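Long-range contacts in putative cell adhesion protein (PDB 4K4K), which is a putative component of the tip of fimbriae, the surface filaments through which the bacterium adheres and forms biofilms: residues Asn53-Thr58 with Tyr90-Thr95; Val79-Arg84 with Lys126-Pro131; Ala158-Thr163 with Phe220-Leu225; Asn169-Ala174 with Ala184-Gly189. One frame throughout, in Å; residues are numbered along the deposited sequence. Where two conformers were deposited one is given.

Contact 1. Residues Asn53-Thr58 with Tyr90-Thr95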
loop_
_atom_site.group_PDB
_atom_site.type_symbol
_atom_site.label_atom_id
_atom_site.label_comp_id
_atom_site.label_asym_id
_atom_site.label_seq_id
_atom_site.Cartn_x
_atom_site.Cartn_y
_atom_site.Cartn_z
ATOM N N ASN A 53 0.649 19.468 1.538
ATOM C CA ASN A 53 1.351 18.373 2.211
ATOM C C ASN A 53 1.523 18.623 3.723
ATOM O O ASN A 53 2.635 18.509 4.279
ATOM C CB ASN A 53 2.744 18.163 1.545
ATOM C CG ASN A 53 3.417 16.895 2.003
ATOM O OD1 ASN A 53 2.761 15.904 2.346
ATOM N ND2 ASN A 53 4.753 16.901 2.040
ATOM N N ARG A 54 0.403 18.981 4.378
ATOM C CA ARG A 54 0.375 19.258 5.812
ATOM C C ARG A 54 0.470 17.939 6.585
ATOM O O ARG A 54 -0.315 17.031 6.333
ATOM C CB ARG A 54 -0.913 20.019 6.168
ATOM C CG ARG A 54 -1.095 21.334 5.411
ATOM C CD ARG A 54 -0.364 22.490 6.069
ATOM N NE ARG A 54 -0.637 23.764 5.405
ATOM C CZ ARG A 54 -1.339 24.761 5.935
ATOM N NH1 ARG A 54 -1.854 24.648 7.153
ATOM N NH2 ARG A 54 -1.517 25.884 5.258
ATOM N N LYS A 55 1.419 17.828 7.520
ATOM C CA LYS A 55 1.608 16.589 8.271
ATOM C C LYS A 55 0.567 16.406 9.363
ATOM O O LYS A 55 0.444 17.250 10.240
ATOM C CB LYS A 55 3.018 16.553 8.886
ATOM C CG LYS A 55 3.347 15.225 9.565
ATOM C CD LYS A 55 4.688 15.289 10.307
ATOM C CE LYS A 55 5.128 13.933 10.776
ATOM N NZ LYS A 55 6.473 14.010 11.409
ATOM N N TYR A 56 -0.154 15.284 9.302
ATOM C CA TYR A 56 -1.150 14.881 10.303
ATOM C C TYR A 56 -0.799 13.486 10.775
ATOM O O TYR A 56 -0.440 12.636 9.950
ATOM C CB TYR A 56 -2.559 14.915 9.704
ATOM C CG TYR A 56 -3.211 16.277 9.757
ATOM C CD1 TYR A 56 -2.726 17.339 8.991
ATOM C CD2 TYR A 56 -4.360 16.490 10.513
ATOM C CE1 TYR A 56 -3.313 18.604 9.058
ATOM C CE2 TYR A 56 -4.974 17.739 10.563
ATOM C CZ TYR A 56 -4.465 18.785 9.811
ATOM O OH TYR A 56 -5.052 20.024 9.921
ATOM N N THR A 57 -0.910 13.225 12.079
ATOM C CA THR A 57 -0.577 11.896 12.594
ATOM C C THR A 57 -1.726 11.313 13.361
ATOM O O THR A 57 -2.581 12.042 13.839
ATOM C CB THR A 57 0.677 11.916 13.504
ATOM O OG1 THR A 57 0.399 12.660 14.695
ATOM C CG2 THR A 57 1.905 12.443 12.805
ATOM N N THR A 58 -1.705 10.007 13.570
ATOM C CA THR A 58 -2.715 9.387 14.434
ATOM C C THR A 58 -2.015 8.667 15.593
ATOM O O THR A 58 -0.877 8.222 15.440
ATOM C CB THR A 58 -3.647 8.456 13.626
ATOM O OG1 THR A 58 -4.720 8.044 14.479
ATOM C CG2 THR A 58 -2.918 7.232 13.031
ATOM N N TYR A 90 -0.809 8.516 2.121
ATOM C CA TYR A 90 -0.021 7.810 3.130
ATOM C C TYR A 90 1.040 7.001 2.378
ATOM O O TYR A 90 0.702 6.429 1.349
ATOM C CB TYR A 90 -0.962 6.871 3.952
ATOM C CG TYR A 90 -0.208 5.890 4.822
ATOM C CD1 TYR A 90 0.209 6.243 6.106
ATOM C CD2 TYR A 90 0.206 4.650 4.318
ATOM C CE1 TYR A 90 1.003 5.382 6.878
ATOM C CE2 TYR A 90 0.950 3.758 5.104
ATOM C CZ TYR A 90 1.343 4.131 6.383
ATOM O OH TYR A 90 2.109 3.291 7.153
ATOM N N PRO A 91 2.270 6.840 2.890
ATOM C CA PRO A 91 2.823 7.465 4.106
ATOM C C PRO A 91 3.393 8.833 3.815
ATOM O O PRO A 91 4.022 9.062 2.765
ATOM C CB PRO A 91 3.904 6.464 4.541
ATOM C CG PRO A 91 4.432 5.936 3.213
ATOM C CD PRO A 91 3.250 5.939 2.246
ATOM N N TYR A 92 3.156 9.760 4.735
ATOM C CA TYR A 92 3.662 11.124 4.619
ATOM C C TYR A 92 5.162 11.152 4.317
ATOM O O TYR A 92 5.930 10.364 4.889
ATOM C CB TYR A 92 3.414 11.855 5.951
ATOM C CG TYR A 92 4.083 13.205 6.044
ATOM C CD1 TYR A 92 3.512 14.332 5.455
ATOM C CD2 TYR A 92 5.310 13.356 6.698
ATOM C CE1 TYR A 92 4.115 15.586 5.556
ATOM C CE2 TYR A 92 5.932 14.597 6.783
ATOM C CZ TYR A 92 5.326 15.712 6.225
ATOM O OH TYR A 92 5.934 16.939 6.331
ATOM N N ARG A 93 5.560 12.055 3.404
ATOM C CA ARG A 93 6.954 12.391 3.062
ATOM C C ARG A 93 7.133 13.871 3.256
ATOM O O ARG A 93 6.327 14.636 2.738
ATOM C CB ARG A 93 7.316 12.037 1.622
ATOM C CG ARG A 93 7.316 10.571 1.355
ATOM C CD ARG A 93 8.358 10.279 0.324
ATOM N NE ARG A 93 8.436 8.854 0.094
ATOM C CZ ARG A 93 8.565 8.314 -1.099
ATOM N NH1 ARG A 93 8.634 9.087 -2.182
ATOM N NH2 ARG A 93 8.623 6.999 -1.228
ATOM N N GLU A 94 8.196 14.279 3.984
ATOM C CA GLU A 94 8.473 15.688 4.261
ATOM C C GLU A 94 8.662 16.474 2.968
ATOM O O GLU A 94 8.138 17.584 2.848
ATOM C CB GLU A 94 9.716 15.811 5.170
ATOM C CG GLU A 94 10.024 17.229 5.647
ATOM C CD GLU A 94 8.944 17.984 6.403
ATOM O OE1 GLU A 94 8.344 17.410 7.341
ATOM O OE2 GLU A 94 8.722 19.170 6.070
ATOM N N THR A 95 9.363 15.888 1.992
ATOM C CA THR A 95 9.588 16.536 0.704
ATOM C C THR A 95 9.137 15.595 -0.416
ATOM O O THR A 95 9.625 14.478 -0.526
ATOM C CB THR A 95 11.071 16.951 0.533
ATOM O OG1 THR A 95 11.473 17.738 1.657
ATOM C CG2 THR A 95 11.309 17.764 -0.748
HETATM O O HOH W 1 4.836 19.283 5.711
HETATM O O HOH W 2 6.225 19.512 1.774
#
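Lys55 lies across one face of the Tyr92 ring, the two side chains crossing at about a right angle. Its CG sits 3.8 Å from the centroid of the Tyr92 ring and 8° off the ring normal, a CH-pi contact. An extended lysine chain, with CG anti to the backbone N (chi1 -174°), carries CB and CG over the ring, with CD and CE running out past its CE2-CD2 edge. Asn53 approaches Tyr92 obliquely, its amide plane 29° from the ring plane. The amide looks past the ring to the backbone: Asn53 ND2 gives a nearly straight bond to Arg93 O at 2.8 Å, in the amide plane. Asn53 OD1 is taken by the hydroxyl of Tyr89. In one of two Glu94 conformers, Tyr92 OH donates to Glu94 OE1 at 2.7 Å, from above the carboxylate plane. A water donates to both Tyr92 OH and Asn53 O. Replacing Tyr92 by an alanine would probably leave the lysine chain without its aromatic platform and this water without the hydroxyl. Asn53 and Arg54, both opposite Ile40, form a G1 beta bulge in the later part of strand 47-57. Lysine above and hydrogen bonds at the hydroxyl probably limit ring movement at this surface site.

Contact 2. Residues Val79-Arg84 with Lys126-Pro131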
loop_
_atom_site.group_PDB
_atom_site.type_symbol
_atom_site.label_atom_id
_atom_site.label_comp_id
_atom_site.label_asym_id
_atom_site.label_seq_id
_atom_site.Cartn_x
_atom_site.Cartn_y
_atom_site.Cartn_z
ATOM N N VAL A 79 -12.229 31.831 6.629
ATOM C CA VAL A 79 -13.115 32.549 7.535
ATOM C C VAL A 79 -14.408 33.038 6.810
ATOM O O VAL A 79 -15.447 33.133 7.461
ATOM C CB VAL A 79 -12.399 33.713 8.275
ATOM C CG1 VAL A 79 -11.997 34.839 7.311
ATOM C CG2 VAL A 79 -13.276 34.245 9.395
ATOM N N ASP A 80 -14.349 33.269 5.485
ATOM C CA ASP A 80 -15.523 33.713 4.714
ATOM C C ASP A 80 -16.589 32.598 4.533
ATOM O O ASP A 80 -17.613 32.843 3.874
ATOM C CB ASP A 80 -15.094 34.301 3.356
ATOM C CG ASP A 80 -14.469 33.351 2.350
ATOM O OD1 ASP A 80 -14.385 32.142 2.642
ATOM O OD2 ASP A 80 -14.077 33.821 1.256
ATOM N N ALA A 81 -16.354 31.381 5.101
ATOM C CA ALA A 81 -17.251 30.230 5.030
ATOM C C ALA A 81 -17.391 29.701 3.583
ATOM O O ALA A 81 -18.319 28.961 3.293
ATOM C CB ALA A 81 -18.624 30.554 5.638
ATOM N N SER A 82 -16.425 30.015 2.701
ATOM C CA SER A 82 -16.407 29.449 1.350
ATOM C C SER A 82 -15.906 27.986 1.442
ATOM O O SER A 82 -15.241 27.605 2.428
ATOM C CB SER A 82 -15.574 30.283 0.390
ATOM O OG SER A 82 -14.220 30.248 0.800
ATOM N N GLN A 83 -16.230 27.182 0.418
ATOM C CA GLN A 83 -15.893 25.765 0.465
ATOM C C GLN A 83 -14.515 25.446 -0.147
ATOM O O GLN A 83 -13.972 26.188 -0.982
ATOM C CB GLN A 83 -16.992 24.907 -0.203
ATOM C CG GLN A 83 -18.374 24.982 0.495
ATOM C CD GLN A 83 -19.117 26.269 0.195
ATOM O OE1 GLN A 83 -19.166 26.723 -0.954
ATOM N NE2 GLN A 83 -19.687 26.910 1.225
ATOM N N ARG A 84 -13.969 24.310 0.274
ATOM C CA ARG A 84 -12.689 23.788 -0.168
ATOM C C ARG A 84 -12.794 22.288 -0.299
ATOM O O ARG A 84 -13.684 21.670 0.316
ATOM C CB ARG A 84 -11.546 24.157 0.817
ATOM C CG ARG A 84 -11.201 25.648 0.913
ATOM C CD ARG A 84 -10.620 26.209 -0.396
ATOM N NE ARG A 84 -10.220 27.610 -0.226
ATOM C CZ ARG A 84 -11.043 28.639 -0.363
ATOM N NH1 ARG A 84 -12.325 28.438 -0.648
ATOM N NH2 ARG A 84 -10.615 29.872 -0.139
ATOM N N LYS A 126 -16.355 21.235 1.487
ATOM C CA LYS A 126 -16.402 21.408 2.932
ATOM C C LYS A 126 -16.149 22.859 3.299
ATOM O O LYS A 126 -15.343 23.526 2.660
ATOM C CB LYS A 126 -15.355 20.510 3.615
ATOM C CG LYS A 126 -15.633 19.009 3.441
ATOM C CD LYS A 126 -16.710 18.562 4.430
ATOM C CE LYS A 126 -17.229 17.163 4.259
ATOM N NZ LYS A 126 -18.171 16.818 5.368
ATOM N N ASP A 127 -16.777 23.329 4.364
ATOM C CA ASP A 127 -16.537 24.679 4.835
ATOM C C ASP A 127 -16.505 24.708 6.383
ATOM O O ASP A 127 -16.717 23.682 7.029
ATOM C CB ASP A 127 -17.568 25.653 4.254
ATOM C CG ASP A 127 -18.994 25.323 4.625
ATOM O OD1 ASP A 127 -19.277 25.195 5.831
ATOM O OD2 ASP A 127 -19.805 25.115 3.709
ATOM N N LYS A 128 -16.267 25.889 6.969
ATOM C CA LYS A 128 -16.155 26.030 8.425
ATOM C C LYS A 128 -17.433 25.624 9.186
ATOM O O LYS A 128 -17.328 25.369 10.378
ATOM C CB LYS A 128 -15.731 27.455 8.804
ATOM C CG LYS A 128 -16.788 28.523 8.526
ATOM C CD LYS A 128 -16.259 29.932 8.771
ATOM C CE LYS A 128 -16.748 30.504 10.075
ATOM N NZ LYS A 128 -16.098 31.806 10.377
ATOM N N THR A 129 -18.609 25.536 8.536
ATOM C CA THR A 129 -19.855 25.157 9.245
ATOM C C THR A 129 -19.929 23.634 9.429
ATOM O O THR A 129 -20.730 23.156 10.219
ATOM C CB THR A 129 -21.113 25.704 8.550
ATOM O OG1 THR A 129 -21.314 24.972 7.346
ATOM C CG2 THR A 129 -21.031 27.207 8.264
ATOM N N ASP A 130 -19.068 22.883 8.732
ATOM C CA ASP A 130 -18.979 21.432 8.871
ATOM C C ASP A 130 -17.532 21.030 8.551
ATOM O O ASP A 130 -17.184 20.704 7.419
ATOM C CB ASP A 130 -20.029 20.693 8.019
ATOM C CG ASP A 130 -19.875 19.185 8.045
ATOM O OD1 ASP A 130 -19.665 18.622 9.158
ATOM O OD2 ASP A 130 -19.887 18.572 6.951
ATOM N N PRO A 131 -16.645 21.183 9.555
ATOM C CA PRO A 131 -15.208 20.987 9.312
ATOM C C PRO A 131 -14.745 19.529 9.406
ATOM O O PRO A 131 -13.539 19.267 9.431
ATOM C CB PRO A 131 -14.582 21.819 10.438
ATOM C CG PRO A 131 -15.551 21.626 11.585
ATOM C CD PRO A 131 -16.903 21.669 10.933
HETATM O O HOH W 3 -14.960 27.814 5.128
#
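Gln83 and Arg84 meet Lys126 and Asp127 in a polar surface contact where one loop enters strand 84-90 and another leaves strand 118-126. Arg84 and Lys126 form an antiparallel hydrogen-bonded pair, with Arg84 N to Lys126 O and Lys126 N to Arg84 O both 2.9 Å. Beyond this pair, side chains take over. Gln83 and Asp127 lie side by side, pointing the same way, with amide and carboxylate planes 72° apart. In one of two Gln83 conformers, Gln83 NE2 donates to Asp127 OD2 at 3.1 Å, on the anti side and tilted from the carboxylate plane. Thr129 N to Asp127 OD1 makes an Asx turn inside a type I turn from Asp127 to Asp130; Thr129 OG1 adds a second bond on the syn lone pair. Asp80 OD1 makes a matching Asx turn with Ser82 N. Lys128 runs past Ala81, its CD 4.0 Å from Ala81 CB. A bend at chi3 (-103°) helps bring Lys128 NZ to Val79 O at 3.3 Å, in the carbonyl plane and on a lone pair. A water joins Ser82 O to Lys128 N. Lys126 NZ makes a salt bridge to Asp130 OD2 and a bond to Lys132 O, and Arg84 NE makes a salt bridge to Asp49. Each loop has an aspartate that bonds its own backbone in an Asx turn, and the negative charge of Asp127 is probably stabilised by donors from both loops.

Contact 3. Residues Ala158-Thr163 with Phe220-Leu225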
loop_
_atom_site.group_PDB
_atom_site.type_symbol
_atom_site.label_atom_id
_atom_site.label_comp_id
_atom_site.label_asym_id
_atom_site.label_seq_id
_atom_site.Cartn_x
_atom_site.Cartn_y
_atom_site.Cartn_z
ATOM N N ALA A 158 7.441 -29.365 8.463
ATOM C CA ALA A 158 8.765 -29.291 9.085
ATOM C C ALA A 158 9.877 -29.275 8.030
ATOM O O ALA A 158 10.837 -28.518 8.178
ATOM C CB ALA A 158 8.972 -30.466 10.037
ATOM N N ASP A 159 9.736 -30.072 6.951
ATOM C CA ASP A 159 10.719 -30.117 5.866
ATOM C C ASP A 159 10.832 -28.785 5.122
ATOM O O ASP A 159 11.838 -28.563 4.453
ATOM C CB ASP A 159 10.366 -31.211 4.852
ATOM C CG ASP A 159 10.323 -32.599 5.428
ATOM O OD1 ASP A 159 11.229 -32.944 6.231
ATOM O OD2 ASP A 159 9.420 -33.363 5.048
ATOM N N LEU A 160 9.799 -27.919 5.205
ATOM C CA LEU A 160 9.765 -26.627 4.518
ATOM C C LEU A 160 10.236 -25.478 5.409
ATOM O O LEU A 160 10.172 -24.320 4.992
ATOM C CB LEU A 160 8.358 -26.326 3.976
ATOM C CG LEU A 160 7.732 -27.429 3.099
ATOM C CD1 LEU A 160 6.340 -27.045 2.672
ATOM C CD2 LEU A 160 8.601 -27.729 1.882
ATOM N N ALA A 161 10.747 -25.793 6.621
ATOM C CA ALA A 161 11.264 -24.759 7.516
ATOM C C ALA A 161 12.406 -24.019 6.824
ATOM O O ALA A 161 13.323 -24.651 6.275
ATOM C CB ALA A 161 11.746 -25.381 8.824
ATOM N N GLY A 162 12.295 -22.705 6.801
ATOM C CA GLY A 162 13.294 -21.831 6.197
ATOM C C GLY A 162 13.100 -21.530 4.726
ATOM O O GLY A 162 13.954 -20.860 4.134
ATOM N N THR A 163 11.968 -22.004 4.112
ATOM C CA THR A 163 11.703 -21.745 2.693
ATOM C C THR A 163 11.689 -20.240 2.415
ATOM O O THR A 163 11.028 -19.483 3.129
ATOM C CB THR A 163 10.380 -22.416 2.235
ATOM O OG1 THR A 163 10.516 -23.825 2.364
ATOM C CG2 THR A 163 10.001 -22.068 0.792
ATOM N N PHE A 220 10.534 -20.793 -4.944
ATOM C CA PHE A 220 10.551 -21.299 -3.581
ATOM C C PHE A 220 11.827 -22.086 -3.387
ATOM O O PHE A 220 11.979 -23.120 -4.034
ATOM C CB PHE A 220 9.325 -22.208 -3.311
ATOM C CG PHE A 220 8.016 -21.517 -3.579
ATOM C CD1 PHE A 220 7.432 -21.561 -4.844
ATOM C CD2 PHE A 220 7.389 -20.779 -2.584
ATOM C CE1 PHE A 220 6.241 -20.878 -5.104
ATOM C CE2 PHE A 220 6.207 -20.090 -2.846
ATOM C CZ PHE A 220 5.650 -20.138 -4.107
ATOM N N THR A 221 12.744 -21.603 -2.530
ATOM C CA THR A 221 14.007 -22.301 -2.241
ATOM C C THR A 221 13.814 -23.026 -0.918
ATOM O O THR A 221 13.615 -22.364 0.104
ATOM C CB THR A 221 15.177 -21.301 -2.229
ATOM O OG1 THR A 221 15.080 -20.444 -3.370
ATOM C CG2 THR A 221 16.544 -21.990 -2.192
ATOM N N VAL A 222 13.830 -24.359 -0.940
ATOM C CA VAL A 222 13.602 -25.186 0.228
ATOM C C VAL A 222 14.938 -25.725 0.763
ATOM O O VAL A 222 15.530 -26.604 0.140
ATOM C CB VAL A 222 12.604 -26.326 -0.105
ATOM C CG1 VAL A 222 12.243 -27.115 1.143
ATOM C CG2 VAL A 222 11.338 -25.775 -0.780
ATOM N N PRO A 223 15.406 -25.229 1.931
ATOM C CA PRO A 223 16.693 -25.715 2.478
ATOM C C PRO A 223 16.689 -27.206 2.807
ATOM O O PRO A 223 17.694 -27.880 2.563
ATOM C CB PRO A 223 16.891 -24.876 3.741
ATOM C CG PRO A 223 15.988 -23.727 3.602
ATOM C CD PRO A 223 14.818 -24.187 2.791
ATOM N N GLY A 224 15.551 -27.708 3.300
ATOM C CA GLY A 224 15.345 -29.111 3.650
ATOM C C GLY A 224 15.611 -30.074 2.509
ATOM O O GLY A 224 16.068 -31.199 2.738
ATOM N N LEU A 225 15.345 -29.622 1.265
ATOM C CA LEU A 225 15.583 -30.387 0.042
ATOM C C LEU A 225 16.919 -29.952 -0.593
ATOM O O LEU A 225 17.010 -29.799 -1.811
ATOM C CB LEU A 225 14.407 -30.207 -0.940
ATOM C CG LEU A 225 13.085 -30.863 -0.563
ATOM C CD1 LEU A 225 11.937 -30.168 -1.238
ATOM C CD2 LEU A 225 13.076 -32.337 -0.922
HETATM O O HOH W 4 15.867 -20.777 2.138
#
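Thr163 and Val222 lie side by side, pointing the same way, where a type II beta turn from Leu160 to Thr163 packs on the end of strand 217-222. Thr163 OG1 is 3.8 Å from Val222 CG2. The other valine branch, CG1, reaches Leu160 CD2 at 3.8 Å and also touches Asp159 O. This buried carbonyl oxygen has no polar partner in the model. Thr163 CG2 stands anti to its own N (chi1 -63° for OG1), which turns it to the Phe220 side, at the edge of that ring and near its plane. On the outer side, the Pro223 ring rests against Gly162, with CG 3.6 Å from Gly162 O. Gly162 has phi 89°, where a side chain would jam against the preceding carbonyl. Gly224 passes so close to Asp159 O that a CB there would clash. Further in, Leu160 packs on Ile148 and Ile255, and Phe220 on Val165 and Ile253, tying the turn to the hydrophobic interior. Thr221 makes backbone bonds with Thr164, just past the turn. Within the turn, Thr163 OG1 donates to Leu160 O at 2.7 Å, reaching it from the same face of the Leu160 carbonyl plane as Thr163 N. A valine in place of Thr163 would probably leave Leu160 O with one donor fewer and the turn less firmly held. Across the contact, Thr163 CA makes a CA-H...O contact with Thr221 O at 3.3 Å.

Contact 4. Residues Asn169-Ala174 with Ala184-Gly189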
loop_
_atom_site.group_PDB
_atom_site.type_symbol
_atom_site.label_atom_id
_atom_site.label_comp_id
_atom_site.label_asym_id
_atom_site.label_seq_id
_atom_site.Cartn_x
_atom_site.Cartn_y
_atom_site.Cartn_z
ATOM N N ASN A 169 11.085 -10.732 -12.543
ATOM C CA ASN A 169 10.843 -9.739 -13.585
ATOM C C ASN A 169 9.843 -8.670 -13.134
ATOM O O ASN A 169 8.787 -8.434 -13.739
ATOM C CB ASN A 169 10.426 -10.421 -14.875
ATOM C CG ASN A 169 11.496 -11.416 -15.316
ATOM O OD1 ASN A 169 12.698 -11.109 -15.374
ATOM N ND2 ASN A 169 11.105 -12.663 -15.481
ATOM N N GLN A 170 10.210 -8.026 -12.048
ATOM C CA GLN A 170 9.398 -6.956 -11.491
ATOM C C GLN A 170 9.906 -5.598 -11.869
ATOM O O GLN A 170 11.113 -5.347 -11.784
ATOM C CB GLN A 170 9.383 -7.026 -9.950
ATOM C CG GLN A 170 8.764 -8.292 -9.379
ATOM C CD GLN A 170 7.317 -8.440 -9.752
ATOM O OE1 GLN A 170 6.940 -9.329 -10.529
ATOM N NE2 GLN A 170 6.478 -7.541 -9.261
ATOM N N GLN A 171 8.979 -4.693 -12.183
ATOM C CA GLN A 171 9.269 -3.268 -12.296
ATOM C C GLN A 171 9.280 -2.793 -10.846
ATOM O O GLN A 171 8.485 -3.309 -10.044
ATOM C CB GLN A 171 8.220 -2.531 -13.151
ATOM C CG GLN A 171 8.328 -2.840 -14.647
ATOM C CD GLN A 171 9.625 -2.382 -15.285
ATOM O OE1 GLN A 171 10.276 -1.426 -14.841
ATOM N NE2 GLN A 171 10.040 -3.067 -16.334
ATOM N N THR A 172 10.182 -1.879 -10.468
ATOM C CA THR A 172 10.258 -1.491 -9.059
ATOM C C THR A 172 10.021 0.007 -8.814
ATOM O O THR A 172 9.854 0.400 -7.650
ATOM C CB THR A 172 11.624 -1.891 -8.472
ATOM O OG1 THR A 172 12.660 -1.230 -9.213
ATOM C CG2 THR A 172 11.839 -3.419 -8.436
ATOM N N ALA A 173 9.948 0.826 -9.879
ATOM C CA ALA A 173 9.733 2.276 -9.740
ATOM C C ALA A 173 8.390 2.749 -10.315
ATOM O O ALA A 173 8.002 2.352 -11.410
ATOM C CB ALA A 173 10.866 3.031 -10.433
ATOM N N ALA A 174 7.712 3.622 -9.586
ATOM C CA ALA A 174 6.457 4.211 -10.046
ATOM C C ALA A 174 6.305 5.618 -9.465
ATOM O O ALA A 174 7.056 5.997 -8.581
ATOM C CB ALA A 174 5.259 3.323 -9.665
ATOM N N ALA A 184 -1.323 5.056 -9.734
ATOM C CA ALA A 184 0.116 5.240 -9.810
ATOM C C ALA A 184 0.562 4.865 -11.249
ATOM O O ALA A 184 -0.099 4.063 -11.922
ATOM C CB ALA A 184 0.832 4.374 -8.774
ATOM N N THR A 185 1.645 5.458 -11.730
ATOM C CA THR A 185 2.161 5.163 -13.074
ATOM C C THR A 185 3.501 4.488 -12.952
ATOM O O THR A 185 4.396 5.042 -12.333
ATOM C CB THR A 185 2.272 6.450 -13.906
ATOM O OG1 THR A 185 0.972 7.027 -14.049
ATOM C CG2 THR A 185 2.882 6.206 -15.294
ATOM N N VAL A 186 3.660 3.325 -13.578
ATOM C CA VAL A 186 4.932 2.616 -13.543
ATOM C C VAL A 186 5.925 3.323 -14.484
ATOM O O VAL A 186 5.570 3.657 -15.625
ATOM C CB VAL A 186 4.774 1.113 -13.901
ATOM C CG1 VAL A 186 6.120 0.399 -13.900
ATOM C CG2 VAL A 186 3.799 0.437 -12.941
ATOM N N THR A 187 7.136 3.595 -13.994
ATOM C CA THR A 187 8.182 4.210 -14.835
ATOM C C THR A 187 9.151 3.085 -15.152
ATOM O O THR A 187 9.893 2.635 -14.276
ATOM C CB THR A 187 8.811 5.420 -14.165
ATOM O OG1 THR A 187 9.328 5.006 -12.906
ATOM C CG2 THR A 187 7.809 6.566 -13.992
ATOM N N THR A 188 9.051 2.548 -16.354
ATOM C CA THR A 188 9.808 1.347 -16.747
ATOM C C THR A 188 11.317 1.523 -16.596
ATOM O O THR A 188 11.867 2.606 -16.792
ATOM C CB THR A 188 9.427 0.892 -18.136
ATOM O OG1 THR A 188 9.757 1.912 -19.087
ATOM C CG2 THR A 188 7.944 0.472 -18.225
ATOM N N GLY A 189 11.936 0.455 -16.132
ATOM C CA GLY A 189 13.361 0.366 -15.898
ATOM C C GLY A 189 13.772 -1.078 -16.074
ATOM O O GLY A 189 13.067 -1.864 -16.728
HETATM O O HOH W 5 10.311 0.429 -12.793
#
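Ala174 and Val186 face each other as an antiparallel non-hydrogen-bonded pair, their CA atoms 4.1 Å apart. One residue along, Thr187 N donates to Ala173 O at 3.0 Å. Past this point the pairing gives way to side-chain bonds. Gln171 does most of the work. Its CB lies 3.7 Å from Val186 CG1, and the two side chains cross at about a right angle. Gln171 CG lies anti to the carbonyl carbon (chi1 -72°), and a bend at chi2 swings the amide toward Gly189. There both ends of the amide bind one residue. Gly189 N donates to Gln171 OE1 at 2.8 Å, tilted 23° from the carbonyl plane. Gln171 NE2 returns a longer bond to Gly189 O at 3.3 Å, from above the carbonyl plane of the glycine. Two bonds to the same backbone should limit rotation of the amide.

The pair belongs to a beta hairpin made by strands 164-177 and 185-186, in a fimbrillin-like protein of the Mfa-like family. The other edge of the long strand is also engaged: Thr172 and Ala174 make backbone bonds with Val106 and Val104. Pairing within the hairpin goes on through Thr185 and Thr175.

Thr187 also leans on the first strand, its OG1 3.5 Å from Ala173 CB. Ala174 CB packs against Thr185 O at 3.3 Å. Between Gln171 and Thr187 a water accepts from Ala173 N at 3.0 Å. The same water lies close to Gln171 OE1 and Thr187 O.

In the fold
The four contacts are spread along an elongated, all-beta chain, and none touches another. Contacts 2 and 3 are the farthest apart, with centres 59 Å from each other on opposite sides of the chain's centre. Contacts 1 and 2 share one side, their centres 23 Å apart. Their segments alternate along the chain, and strand 84-90 runs from contact 2 toward contact 1. Contacts 1 and 4 are equally near the chain's centre, about 15 Å from it, and their own centres are 23 Å apart. Contact 4, 31 Å from contact 3 between centres, is nested inside the chain loop that contact 3 closes, and strands 164-177 and 217-222, neighbours in a sheet, link the two.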